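Local atomic coordinates of biofilm-associated surface protein (Staphylococcus aureus, PDB entry 7C7U), a protein that probably acts as a cell wall-anchored surface protein in biofilm formation, binds calcium, and appears to serve as a switch modulating functional amyloid formation. Residues N336-K341 / L385-Y390; E411-D416 / S430-K435; N426-P431 / N504-E509; V452-G457 / A476-D481; A459-K464 / I498-P503. All blocks are in the same frame, centred on the assembly; numbering follows the deposited sequence.

Contact 1 (N336-K341 / L385-Y390). With CA (calcium ion), chain D.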
# COMPACT_ATOMS: atom_id res chain seq x y z
N ASN A 336 0.15 10.38 -5.88
CA ASN A 336 -0.80 9.66 -6.71
C ASN A 336 -0.82 10.16 -8.15
O ASN A 336 -1.47 9.53 -8.99
CB ASN A 336 -2.21 9.76 -6.09
CG ASN A 336 -2.34 8.93 -4.83
OD1 ASN A 336 -1.78 7.83 -4.74
ND2 ASN A 336 -3.07 9.44 -3.83
N ASN A 337 -0.15 11.27 -8.45
CA ASN A 337 -0.10 11.83 -9.79
C ASN A 337 0.98 11.21 -10.67
O ASN A 337 1.07 11.56 -11.85
CB ASN A 337 0.15 13.34 -9.74
CG ASN A 337 -1.01 14.10 -9.15
OD1 ASN A 337 -0.85 14.90 -8.22
ND2 ASN A 337 -2.20 13.85 -9.67
N ILE A 338 1.81 10.31 -10.15
CA ILE A 338 2.94 9.82 -10.94
C ILE A 338 2.50 8.70 -11.87
O ILE A 338 2.75 8.75 -13.08
CB ILE A 338 4.09 9.36 -10.03
CG1 ILE A 338 4.57 10.50 -9.12
CG2 ILE A 338 5.23 8.81 -10.89
CD1 ILE A 338 5.49 10.04 -7.97
N LEU A 339 1.85 7.67 -11.33
CA LEU A 339 1.37 6.60 -12.19
C LEU A 339 0.20 7.03 -13.06
O LEU A 339 -0.07 6.40 -14.08
CB LEU A 339 1.00 5.37 -11.37
CG LEU A 339 2.12 4.37 -11.02
CD1 LEU A 339 3.33 5.01 -10.35
CD2 LEU A 339 1.53 3.25 -10.16
N THR A 340 -0.49 8.11 -12.69
CA THR A 340 -1.54 8.65 -13.53
C THR A 340 -1.02 9.65 -14.54
O THR A 340 -1.81 10.38 -15.13
CB THR A 340 -2.63 9.31 -12.66
OG1 THR A 340 -2.07 10.44 -11.98
CG2 THR A 340 -3.17 8.34 -11.63
N LYS A 341 0.30 9.73 -14.74
CA LYS A 341 0.78 10.59 -15.81
C LYS A 341 0.16 10.10 -17.12
O LYS A 341 -0.06 8.89 -17.29
CB LYS A 341 2.30 10.59 -15.89
CG LYS A 341 2.84 11.59 -16.91
CD LYS A 341 4.32 11.37 -17.23
CE LYS A 341 4.50 10.27 -18.26
NZ LYS A 341 5.81 10.38 -18.97
N LEU A 385 12.35 2.09 -5.82
CA LEU A 385 11.03 2.47 -5.30
C LEU A 385 9.97 1.84 -6.21
O LEU A 385 9.87 2.18 -7.39
CB LEU A 385 10.87 3.99 -5.23
CG LEU A 385 9.43 4.52 -4.90
CD1 LEU A 385 9.13 4.27 -3.44
CD2 LEU A 385 9.34 5.98 -5.25
N ALA A 386 9.25 0.84 -5.67
CA ALA A 386 8.27 0.05 -6.42
C ALA A 386 6.87 0.61 -6.11
O ALA A 386 6.24 0.23 -5.13
CB ALA A 386 8.36 -1.42 -6.04
N LEU A 387 6.44 1.56 -6.92
CA LEU A 387 5.09 2.11 -6.81
C LEU A 387 4.09 1.21 -7.52
O LEU A 387 4.36 0.69 -8.61
CB LEU A 387 5.04 3.52 -7.39
CG LEU A 387 5.89 4.55 -6.67
CD1 LEU A 387 5.63 5.95 -7.22
CD2 LEU A 387 5.64 4.48 -5.16
N GLN A 388 2.91 1.07 -6.92
CA GLN A 388 1.90 0.15 -7.43
C GLN A 388 0.51 0.73 -7.22
O GLN A 388 0.24 1.36 -6.19
CB GLN A 388 2.04 -1.20 -6.74
CG GLN A 388 1.41 -2.35 -7.42
CD GLN A 388 1.91 -3.67 -6.86
OE1 GLN A 388 3.07 -4.04 -7.05
NE2 GLN A 388 1.04 -4.35 -6.12
N ASP A 389 -0.37 0.55 -8.22
CA ASP A 389 -1.80 0.90 -8.12
C ASP A 389 -2.52 -0.37 -8.56
O ASP A 389 -2.98 -0.47 -9.70
CB ASP A 389 -2.14 2.11 -8.99
CG ASP A 389 -3.62 2.57 -8.86
OD1 ASP A 389 -4.38 1.98 -8.09
OD2 ASP A 389 -3.97 3.54 -9.55
N TYR A 390 -2.58 -1.35 -7.65
CA TYR A 390 -2.97 -2.69 -8.04
C TYR A 390 -4.31 -2.70 -8.77
O TYR A 390 -4.48 -3.41 -9.77
CB TYR A 390 -3.04 -3.58 -6.80
CG TYR A 390 -3.35 -5.03 -7.11
CD1 TYR A 390 -4.65 -5.44 -7.42
CD2 TYR A 390 -2.34 -5.99 -7.13
CE1 TYR A 390 -4.93 -6.76 -7.72
CE2 TYR A 390 -2.61 -7.31 -7.43
CZ TYR A 390 -3.91 -7.70 -7.72
OH TYR A 390 -4.17 -9.01 -8.02
CA CA D . -5.28 1.82 -5.95
O HOH W 1 -4.03 -0.19 -4.96

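Contact 2 (E411-D416 / S430-K435). With CA (calcium ion), chain G; CA (calcium ion), chain F.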
# COMPACT_ATOMS: atom_id res chain seq x y z
N GLU A 411 -11.15 -1.27 -6.90
CA GLU A 411 -11.22 0.12 -7.35
C GLU A 411 -12.47 0.84 -6.83
O GLU A 411 -12.53 2.07 -6.95
CB GLU A 411 -11.14 0.19 -8.88
CG GLU A 411 -12.35 -0.32 -9.66
CD GLU A 411 -12.33 -1.83 -9.85
OE1 GLU A 411 -13.36 -2.39 -10.28
OE2 GLU A 411 -11.28 -2.45 -9.61
N ASP A 412 -13.43 0.13 -6.24
CA ASP A 412 -14.67 0.76 -5.72
C ASP A 412 -14.98 0.07 -4.39
O ASP A 412 -15.84 -0.81 -4.31
CB ASP A 412 -15.82 0.64 -6.72
CG ASP A 412 -17.11 1.30 -6.23
OD1 ASP A 412 -17.06 2.10 -5.26
OD2 ASP A 412 -18.17 1.00 -6.81
N THR A 413 -14.22 0.44 -3.35
CA THR A 413 -14.23 -0.31 -2.10
C THR A 413 -15.62 -0.41 -1.49
O THR A 413 -15.99 -1.47 -0.98
CB THR A 413 -13.26 0.34 -1.11
OG1 THR A 413 -11.92 0.26 -1.63
CG2 THR A 413 -13.34 -0.31 0.27
N ASP A 414 -16.40 0.68 -1.54
CA ASP A 414 -17.69 0.72 -0.86
C ASP A 414 -18.85 0.23 -1.73
O ASP A 414 -19.98 0.17 -1.24
CB ASP A 414 -17.97 2.12 -0.27
CG ASP A 414 -17.91 3.22 -1.28
OD1 ASP A 414 -18.42 3.05 -2.41
OD2 ASP A 414 -17.39 4.29 -0.94
N GLY A 415 -18.60 -0.02 -3.02
CA GLY A 415 -19.61 -0.50 -3.95
C GLY A 415 -20.56 0.52 -4.54
O GLY A 415 -21.49 0.12 -5.25
N ASP A 416 -20.35 1.81 -4.31
CA ASP A 416 -21.36 2.79 -4.72
C ASP A 416 -21.22 3.23 -6.17
O ASP A 416 -21.98 4.10 -6.62
CB ASP A 416 -21.32 4.01 -3.78
CG ASP A 416 -20.05 4.88 -3.99
OD1 ASP A 416 -19.16 4.51 -4.81
OD2 ASP A 416 -19.95 5.92 -3.30
N SER A 430 -16.33 10.25 0.94
CA SER A 430 -15.63 9.12 1.49
C SER A 430 -15.72 7.91 0.56
O SER A 430 -16.82 7.52 0.13
CB SER A 430 -16.17 8.77 2.85
OG SER A 430 -15.79 7.45 3.17
N PRO A 431 -14.58 7.29 0.24
CA PRO A 431 -14.57 6.03 -0.51
C PRO A 431 -14.92 4.82 0.34
O PRO A 431 -14.87 3.68 -0.15
CB PRO A 431 -13.11 5.95 -0.99
CG PRO A 431 -12.34 6.55 0.20
CD PRO A 431 -13.25 7.62 0.79
N LEU A 432 -15.19 5.04 1.63
CA LEU A 432 -15.57 3.99 2.56
C LEU A 432 -17.05 4.02 2.88
O LEU A 432 -17.51 3.21 3.69
CB LEU A 432 -14.75 4.13 3.85
CG LEU A 432 -13.25 4.27 3.60
CD1 LEU A 432 -12.45 4.35 4.91
CD2 LEU A 432 -12.78 3.10 2.75
N VAL A 433 -17.81 4.93 2.26
CA VAL A 433 -19.21 5.15 2.60
C VAL A 433 -20.02 5.14 1.30
O VAL A 433 -19.91 6.06 0.50
CB VAL A 433 -19.43 6.47 3.36
CG1 VAL A 433 -20.94 6.73 3.60
CG2 VAL A 433 -18.64 6.48 4.67
N GLY A 434 -20.84 4.11 1.12
CA GLY A 434 -21.70 4.01 -0.05
C GLY A 434 -22.90 4.94 -0.04
O GLY A 434 -22.92 5.96 0.66
N LYS A 435 -23.92 4.61 -0.84
CA LYS A 435 -25.07 5.48 -1.03
C LYS A 435 -26.12 5.22 0.05
O LYS A 435 -26.55 4.08 0.24
CB LYS A 435 -25.68 5.25 -2.41
CG LYS A 435 -26.73 6.26 -2.83
CD LYS A 435 -27.31 5.89 -4.17
CE LYS A 435 -28.20 6.98 -4.72
NZ LYS A 435 -28.97 6.48 -5.90
CA CA G . -18.52 6.57 -1.32
CA CA F . -17.04 4.07 -4.13

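Contact 3 (N426-P431 / N504-E509). With CA (calcium ion), chain G.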
# COMPACT_ATOMS: atom_id res chain seq x y z
N ASN A 426 -12.27 13.75 -6.82
CA ASN A 426 -13.26 14.46 -7.62
C ASN A 426 -14.50 14.79 -6.80
O ASN A 426 -14.86 15.96 -6.66
CB ASN A 426 -13.62 13.64 -8.87
CG ASN A 426 -14.31 14.48 -9.95
OD1 ASN A 426 -14.15 15.70 -10.02
ND2 ASN A 426 -15.08 13.82 -10.80
N TYR A 427 -15.14 13.77 -6.23
CA TYR A 427 -16.37 14.00 -5.48
C TYR A 427 -16.12 14.57 -4.10
O TYR A 427 -17.03 15.19 -3.53
CB TYR A 427 -17.17 12.70 -5.35
CG TYR A 427 -17.63 12.14 -6.68
CD1 TYR A 427 -18.86 12.52 -7.22
CD2 TYR A 427 -16.82 11.26 -7.40
CE1 TYR A 427 -19.28 12.01 -8.44
CE2 TYR A 427 -17.24 10.75 -8.61
CZ TYR A 427 -18.47 11.12 -9.13
OH TYR A 427 -18.88 10.62 -10.34
N LYS A 428 -14.92 14.37 -3.57
CA LYS A 428 -14.58 14.72 -2.19
C LYS A 428 -15.56 14.07 -1.22
O LYS A 428 -16.04 14.68 -0.27
CB LYS A 428 -14.50 16.23 -2.02
CG LYS A 428 -13.75 16.87 -3.16
CD LYS A 428 -12.60 17.73 -2.70
CE LYS A 428 -11.91 18.37 -3.90
NZ LYS A 428 -11.08 19.55 -3.52
N THR A 429 -15.88 12.82 -1.51
CA THR A 429 -16.71 11.99 -0.66
C THR A 429 -15.88 10.82 -0.16
O THR A 429 -14.89 10.43 -0.78
CB THR A 429 -17.94 11.43 -1.41
OG1 THR A 429 -17.54 10.92 -2.69
CG2 THR A 429 -18.99 12.51 -1.59
N SER A 430 -16.33 10.25 0.94
CA SER A 430 -15.63 9.12 1.49
C SER A 430 -15.72 7.91 0.56
O SER A 430 -16.82 7.52 0.13
CB SER A 430 -16.17 8.77 2.85
OG SER A 430 -15.79 7.45 3.17
N PRO A 431 -14.58 7.29 0.24
CA PRO A 431 -14.57 6.03 -0.51
C PRO A 431 -14.92 4.82 0.34
O PRO A 431 -14.87 3.68 -0.15
CB PRO A 431 -13.11 5.95 -0.99
CG PRO A 431 -12.34 6.55 0.20
CD PRO A 431 -13.25 7.62 0.79
N ASN A 504 -14.11 13.57 7.61
CA ASN A 504 -12.85 13.61 6.88
C ASN A 504 -12.99 14.05 5.44
O ASN A 504 -11.98 14.15 4.74
CB ASN A 504 -12.17 12.24 6.93
CG ASN A 504 -11.60 11.94 8.29
OD1 ASN A 504 -11.01 12.81 8.92
ND2 ASN A 504 -11.80 10.72 8.75
N TYR A 505 -14.22 14.31 4.99
CA TYR A 505 -14.47 14.66 3.60
C TYR A 505 -15.43 15.83 3.54
O TYR A 505 -16.33 15.96 4.37
CB TYR A 505 -15.01 13.45 2.83
CG TYR A 505 -13.96 12.37 2.69
CD1 TYR A 505 -13.14 12.30 1.57
CD2 TYR A 505 -13.77 11.43 3.71
CE1 TYR A 505 -12.17 11.32 1.46
CE2 TYR A 505 -12.80 10.46 3.60
CZ TYR A 505 -12.00 10.40 2.47
OH TYR A 505 -11.03 9.42 2.37
N ASP A 506 -15.23 16.68 2.53
CA ASP A 506 -16.02 17.90 2.42
C ASP A 506 -17.49 17.62 2.10
O ASP A 506 -18.36 18.36 2.55
CB ASP A 506 -15.42 18.82 1.36
CG ASP A 506 -14.10 19.44 1.78
OD1 ASP A 506 -13.68 19.26 2.94
OD2 ASP A 506 -13.50 20.14 0.94
N ASN A 507 -17.78 16.57 1.32
CA ASN A 507 -19.11 16.34 0.78
C ASN A 507 -19.75 15.08 1.36
O ASN A 507 -19.06 14.11 1.69
CB ASN A 507 -19.07 16.23 -0.74
CG ASN A 507 -18.73 17.55 -1.41
OD1 ASN A 507 -19.06 18.61 -0.89
ND2 ASN A 507 -18.05 17.49 -2.55
N ASP A 508 -21.08 15.10 1.48
CA ASP A 508 -21.83 13.99 2.04
C ASP A 508 -22.23 13.01 0.95
O ASP A 508 -22.37 13.37 -0.22
CB ASP A 508 -23.10 14.48 2.75
CG ASP A 508 -22.80 15.51 3.83
OD1 ASP A 508 -21.65 15.55 4.34
OD2 ASP A 508 -23.72 16.29 4.16
N GLU A 509 -22.42 11.75 1.35
CA GLU A 509 -23.11 10.80 0.48
C GLU A 509 -24.62 11.04 0.62
O GLU A 509 -25.13 11.09 1.74
CB GLU A 509 -22.75 9.37 0.86
CG GLU A 509 -21.27 8.98 0.54
CD GLU A 509 -21.00 8.90 -0.96
OE1 GLU A 509 -19.92 8.43 -1.35
OE2 GLU A 509 -21.87 9.29 -1.76
CA CA G . -18.52 6.57 -1.32
O HOH W 2 -18.48 11.61 2.35

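Contact 4 (V452-G457 / A476-D481)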
# COMPACT_ATOMS: atom_id res chain seq x y z
N VAL A 452 -26.80 2.64 5.35
CA VAL A 452 -25.83 3.06 4.35
C VAL A 452 -24.63 2.13 4.46
O VAL A 452 -24.24 1.77 5.59
CB VAL A 452 -25.47 4.55 4.53
CG1 VAL A 452 -24.98 4.82 5.94
CG2 VAL A 452 -24.45 5.01 3.48
N PRO A 453 -24.03 1.69 3.35
CA PRO A 453 -22.85 0.82 3.45
C PRO A 453 -21.69 1.58 4.06
O PRO A 453 -21.33 2.66 3.60
CB PRO A 453 -22.57 0.42 1.99
CG PRO A 453 -23.85 0.69 1.26
CD PRO A 453 -24.44 1.89 1.95
N LEU A 454 -21.12 1.00 5.12
CA LEU A 454 -19.93 1.53 5.78
C LEU A 454 -18.84 0.46 5.74
O LEU A 454 -19.08 -0.68 6.14
CB LEU A 454 -20.21 1.92 7.24
CG LEU A 454 -21.30 2.99 7.45
CD1 LEU A 454 -21.62 3.14 8.94
CD2 LEU A 454 -20.91 4.33 6.82
N LYS A 455 -17.67 0.84 5.28
CA LYS A 455 -16.55 -0.07 5.12
C LYS A 455 -15.57 0.07 6.29
O LYS A 455 -15.61 1.05 7.04
CB LYS A 455 -15.87 0.17 3.77
CG LYS A 455 -16.85 0.08 2.62
CD LYS A 455 -17.65 -1.22 2.70
CE LYS A 455 -18.90 -1.18 1.84
NZ LYS A 455 -19.55 -2.52 1.69
N GLU A 456 -14.67 -0.91 6.42
CA GLU A 456 -14.03 -1.18 7.71
C GLU A 456 -13.32 0.05 8.28
O GLU A 456 -13.25 0.22 9.50
CB GLU A 456 -13.06 -2.36 7.59
CG GLU A 456 -12.60 -2.95 8.94
CD GLU A 456 -11.22 -2.48 9.41
OE1 GLU A 456 -10.85 -1.31 9.18
OE2 GLU A 456 -10.50 -3.31 10.02
N GLY A 457 -12.80 0.93 7.43
CA GLY A 457 -12.13 2.08 8.00
C GLY A 457 -12.97 3.32 8.21
O GLY A 457 -12.44 4.36 8.64
N ALA A 476 -28.86 12.59 13.24
CA ALA A 476 -28.58 11.48 14.15
C ALA A 476 -27.20 10.91 13.83
O ALA A 476 -26.64 11.15 12.76
CB ALA A 476 -29.64 10.39 14.05
N THR A 477 -26.68 10.12 14.77
CA THR A 477 -25.44 9.38 14.53
C THR A 477 -25.77 8.04 13.89
O THR A 477 -26.63 7.29 14.38
CB THR A 477 -24.65 9.17 15.82
OG1 THR A 477 -24.28 10.43 16.37
CG2 THR A 477 -23.37 8.36 15.54
N VAL A 478 -25.09 7.73 12.78
CA VAL A 478 -25.24 6.43 12.15
C VAL A 478 -24.59 5.38 13.04
O VAL A 478 -23.46 5.55 13.52
CB VAL A 478 -24.61 6.43 10.75
CG1 VAL A 478 -24.95 5.14 9.99
CG2 VAL A 478 -25.06 7.66 9.96
N ASN A 479 -25.32 4.29 13.28
CA ASN A 479 -24.78 3.17 14.04
C ASN A 479 -23.64 2.51 13.26
O ASN A 479 -23.49 2.70 12.05
CB ASN A 479 -25.88 2.14 14.33
CG ASN A 479 -27.11 2.79 14.92
OD1 ASN A 479 -27.02 3.55 15.88
ND2 ASN A 479 -28.28 2.49 14.33
N SER A 480 -22.84 1.70 13.97
CA SER A 480 -21.67 1.13 13.32
C SER A 480 -22.05 0.15 12.22
O SER A 480 -21.31 -0.01 11.25
CB SER A 480 -20.75 0.45 14.35
OG SER A 480 -21.21 -0.85 14.65
N ASP A 481 -23.23 -0.48 12.32
CA ASP A 481 -23.68 -1.40 11.28
C ASP A 481 -24.30 -0.70 10.07
O ASP A 481 -24.83 -1.37 9.18
CB ASP A 481 -24.67 -2.42 11.87
CG ASP A 481 -25.99 -1.78 12.34
OD1 ASP A 481 -26.17 -0.54 12.22
OD2 ASP A 481 -26.85 -2.53 12.86

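Contact 5 (A459-K464 / I498-P503)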
# COMPACT_ATOMS: atom_id res chain seq x y z
N ALA A 459 -15.09 6.48 9.24
CA ALA A 459 -15.25 7.31 10.42
C ALA A 459 -16.68 7.23 10.94
O ALA A 459 -17.56 6.60 10.35
CB ALA A 459 -14.88 8.76 10.09
N THR A 460 -16.93 7.87 12.09
CA THR A 460 -18.30 7.96 12.60
C THR A 460 -19.07 8.98 11.77
O THR A 460 -18.66 10.13 11.64
CB THR A 460 -18.30 8.34 14.08
OG1 THR A 460 -17.95 7.19 14.86
CG2 THR A 460 -19.70 8.81 14.50
N GLN A 461 -20.19 8.54 11.20
CA GLN A 461 -20.98 9.37 10.31
C GLN A 461 -22.16 10.00 11.05
O GLN A 461 -22.64 9.46 12.05
CB GLN A 461 -21.52 8.56 9.13
CG GLN A 461 -20.50 7.63 8.49
CD GLN A 461 -19.49 8.38 7.65
OE1 GLN A 461 -19.84 9.28 6.88
NE2 GLN A 461 -18.22 8.02 7.80
N THR A 462 -22.61 11.14 10.53
CA THR A 462 -23.83 11.79 10.97
C THR A 462 -24.81 11.84 9.81
O THR A 462 -24.48 12.32 8.71
CB THR A 462 -23.55 13.20 11.51
OG1 THR A 462 -22.60 13.11 12.59
CG2 THR A 462 -24.86 13.87 12.02
N ALA A 463 -26.03 11.36 10.05
CA ALA A 463 -27.09 11.41 9.06
C ALA A 463 -27.94 12.65 9.30
O ALA A 463 -28.27 12.98 10.45
CB ALA A 463 -27.96 10.15 9.11
N LYS A 464 -28.30 13.31 8.21
CA LYS A 464 -29.09 14.53 8.24
C LYS A 464 -30.25 14.38 7.27
O LYS A 464 -30.06 13.89 6.15
CB LYS A 464 -28.26 15.76 7.85
CG LYS A 464 -26.92 15.91 8.59
CD LYS A 464 -25.94 16.64 7.69
CE LYS A 464 -24.66 17.01 8.39
NZ LYS A 464 -23.72 17.60 7.39
N ILE A 498 -31.51 12.52 2.35
CA ILE A 498 -30.83 11.86 3.46
C ILE A 498 -29.34 11.96 3.15
O ILE A 498 -28.86 11.40 2.16
CB ILE A 498 -31.28 10.41 3.67
CG1 ILE A 498 -30.43 9.73 4.76
CG2 ILE A 498 -31.33 9.60 2.38
CD1 ILE A 498 -30.58 10.40 6.14
N ALA A 499 -28.61 12.71 3.99
CA ALA A 499 -27.20 13.01 3.77
C ALA A 499 -26.37 12.39 4.88
O ALA A 499 -26.70 12.56 6.06
CB ALA A 499 -26.95 14.52 3.70
N ILE A 500 -25.30 11.69 4.49
CA ILE A 500 -24.39 11.02 5.41
C ILE A 500 -23.07 11.78 5.41
O ILE A 500 -22.33 11.80 4.40
CB ILE A 500 -24.18 9.55 5.02
CG1 ILE A 500 -25.51 8.89 4.66
CG2 ILE A 500 -23.51 8.80 6.16
CD1 ILE A 500 -26.50 8.79 5.81
N ASP A 501 -22.75 12.38 6.55
CA ASP A 501 -21.66 13.33 6.70
C ASP A 501 -20.50 12.67 7.42
O ASP A 501 -20.64 12.22 8.57
CB ASP A 501 -22.16 14.57 7.45
CG ASP A 501 -21.11 15.68 7.55
OD1 ASP A 501 -19.90 15.43 7.42
OD2 ASP A 501 -21.52 16.84 7.81
N SER A 502 -19.35 12.60 6.75
CA SER A 502 -18.09 12.13 7.33
C SER A 502 -17.27 13.33 7.78
O SER A 502 -17.30 14.38 7.14
CB SER A 502 -17.30 11.31 6.30
OG SER A 502 -15.93 11.20 6.67
N PRO A 503 -16.54 13.24 8.91
CA PRO A 503 -15.69 14.36 9.32
C PRO A 503 -14.42 14.52 8.49
O PRO A 503 -13.70 15.51 8.66
CB PRO A 503 -15.33 14.02 10.77
CG PRO A 503 -15.41 12.55 10.83
CD PRO A 503 -16.51 12.13 9.87
O HOH W 3 -15.25 8.16 6.23
O HOH W 4 -20.19 10.24 4.19

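Contact 1 (N336-K341 / L385-Y390)
A purely apolar contact running right up to a calcium ligand is the unusual feature here: L339 packs against L387 and the backbone beside D389, and no hydrogen bond joins N336-K341 to L385-Y390. The two methyls of L339 divide the work. CD1 lies alongside the base of L387, 3.7 Å from its CB, and CD2 reaches past it to D389, 3.8 Å from the backbone N and 4.0 Å from CB. L387 carries its CG anti to the carbonyl carbon (chi1 -64°), which directs the isobutyl group toward the loop. There its CD1 meets CD1 of I338 tip to tip at 4.2 Å, the two side chains crossing at about a right angle. A type I turn from I338 to K341, closed by K341 N to I338 O, holds the two apolar residues of the loop side by side. The strand 385-388 is the end of an edge strand in a four-stranded antiparallel sheet, and where it stops an EF-hand-type DxDxDG loop begins, of which D389 is the first ligand. Its CG stands anti to the backbone N (chi1 -177°), sending OD1 to the calcium at 2.3 Å, while OD2 accepts a hydrogen bond from G394 N, which helps fix the rotation of the carboxylate. D391, D393, L395 and E400 supply other ligands of the ion. A water also binds it, 2.6 Å from the calcium, and accepts a weak hydrogen bond from Y390 N, which also bonds to D397 OD1. L387 also rests on F362 of the neighbouring strand and R398 of helix 397-404.

Contact 2 (E411-D416 / S430-K435)
Two type I turns, D412-G415 and S430-V433, face each other with D414 CA 5.2 Å from L432 CA and D416 CA 4.8 Å from G434 CA; one calcium ion ties them together, and another sits within the 411-416 loop. D414 straddles both metals. Its CG sits between the backbone N and the carbonyl carbon (chi1 56°), which puts the carboxylate between the two ions, with OD1 2.4 Å from the ion of the loop and OD2 2.6 Å from the shared one. D416 repeats this posture (chi1 70°) and the same division, OD1 binding the loop calcium at 2.3 Å and OD2 the shared one at 2.5 Å. D412 adds its OD1 to the loop ion alone. From the facing turn the shared ion receives main-chain oxygens, S430 O and V433 O. Side chains brace the loops: D414 OD1 accepts from D416 N, just past the first turn, at 3.0 Å in an Asx turn, and S430 OG accepts from L432 N within the second in an ST turn. Apolar contact is modest. CB of D416 rests on G434 CA at 3.7 Å, and T413 CG2 touches a methyl of L432, while the hydroxyl of T413 turns to D420. Two divalent ions beside these acids would be expected to offset the repulsion between carboxylates that lie so near each other. K418 O and E423 add to the loop site, E423 and E509 to the shared one. The DxDxDG sequence followed by helix 420-427, which brings in E423, marks an EF-hand-type calcium loop, here enlarged to a two-ion site.

Contact 3 (N426-P431 / N504-E509)
The shorter of the two direct hydrogen bonds between the segments runs from N507 ND2 to Y427 O, 2.7 Å and nearly straight at 167°. The oxygen lies in the amide plane of N507, though the donor is tilted from the carbonyl plane. N507 keeps CG anti to its carbonyl carbon (chi1 -69°), which brings the amide to the last carbonyl of the helix while its backbone N reaches K428 O at 3.0 Å. One residue takes two successive carbonyls where helix 420-427 runs out and K428 turns to positive phi. The ring of Y505 lies flat against S430, whose CA sits over the ring centre in a CH-pi contact, 3.7 Å from the centroid. P431 comes in at about a right angle, its CD 3.5 Å from Y505 CZ. A water joins S430 N to N507 O. E509, bent at its second torsion, crosses T429 at about a right angle, its OE1 near T429 CB and 2.3 Å from the calcium, which S430 O binds at 2.4 Å; OE2 pairs with K418. The loop after helix 420-427 and strand 509-516 thus share one ion, a calcium site probably joining an EF-hand-type loop to the beta-rich part that follows.

Contact 4 (V452-G457 / A476-D481)
No aromatic ring takes part where L454 meets N479 and S480; the flat groups are peptide units, and CD1 of L454 meets one near its plane, at the oxygen, and lies over the face of the next. CD1 approaches N479 O nearly end-on at 3.7 Å and sits above the plane of the S480 carbonyl, 3.9 Å from S480 O. The same methyl touches CG1 of V478 at 4.0 Å, so one branch of the leucine fills the bend in which strand 472-477 gives way to a turn. Its chain is almost fully stretched beyond CB (chi2 172°), which carries CD1 that far across. V478 answers with CG1 alone, held anti to its backbone N (chi1 -171°). This valine methyl also meets V452 CG1 at 4.1 Å, the two valines crossing at about a right angle. In the seven-stranded mixed sheet, 472-477 is an outermost strand and 447-451 lies far from it, so this contact joins parts far apart in the strand order, consistent with a sheet folded over into an immunoglobulin-like sandwich. The turn is shaped by its own polar groups: N479 ND2 and D481 OD1 both bond to T483 OG1. Behind the contact, V478 is paired through its backbone with Q461, and L454 also packs on Q461 and on V433. The 452-457 loop is tied by backbone bonds to the calcium-binding turn, P453 to G434 and K455 to L432.

Contact 5 (A459-K464 / I498-P503)
K464 sets its CG anti to the carbonyl carbon (chi1 -50°) and then runs extended, while D501 holds CG anti to the backbone N (chi1 -176°), and together they bring NZ to OD2 in a salt bridge whose modelled length is too short to trust. Beneath it runs a regular antiparallel ladder. T462 and D501 exchange bonds, T462 N to D501 O at 3.0 Å and D501 N to T462 O at 2.8 Å, and K464 and A499 do the same. Between them A463 and I500 form a non-hydrogen-bonded pair on the other face, where A463 CB packs against I500 CD1 at 3.9 Å and also meets CD1 of I498. F484 and V486 of strand 483-487 close over these residues, as expected of a beta sandwich. Just before T462, Q461 bends at its second torsion, its NE2 bonding to A459 O from above the carbonyl plane. A water donates to Q461 OE1 at 2.9 Å and to I500 O at 2.7 Å. D508 lies close to D501 and forms a weak, long ion pair with K464, so the lysine probably eases the repulsion between two neighbouring acids.

Overall arrangement
Along the chain contact 1 comes first, at the end of strand 381-388, an outermost strand of the four-stranded sheet, its centre about 21 Å from that of contact 2. The chain runs through calcium loops and helices 397-404 and 420-427 into the seven-stranded sheet. Contacts 2 and 3 have centres about 10 Å apart and share S430, P431 and a calcium ion. Contacts 4 and 5, with centres about 9 Å apart, fall between the segments of contact 3; their segments alternate, and neighbouring strands 462-466 and 472-477 join them. I500 N bonds to E509 O between contacts 5 and 3. Calcium binding thus appears built into the junction between the two sheets, consistent with a calcium-sensitive switch.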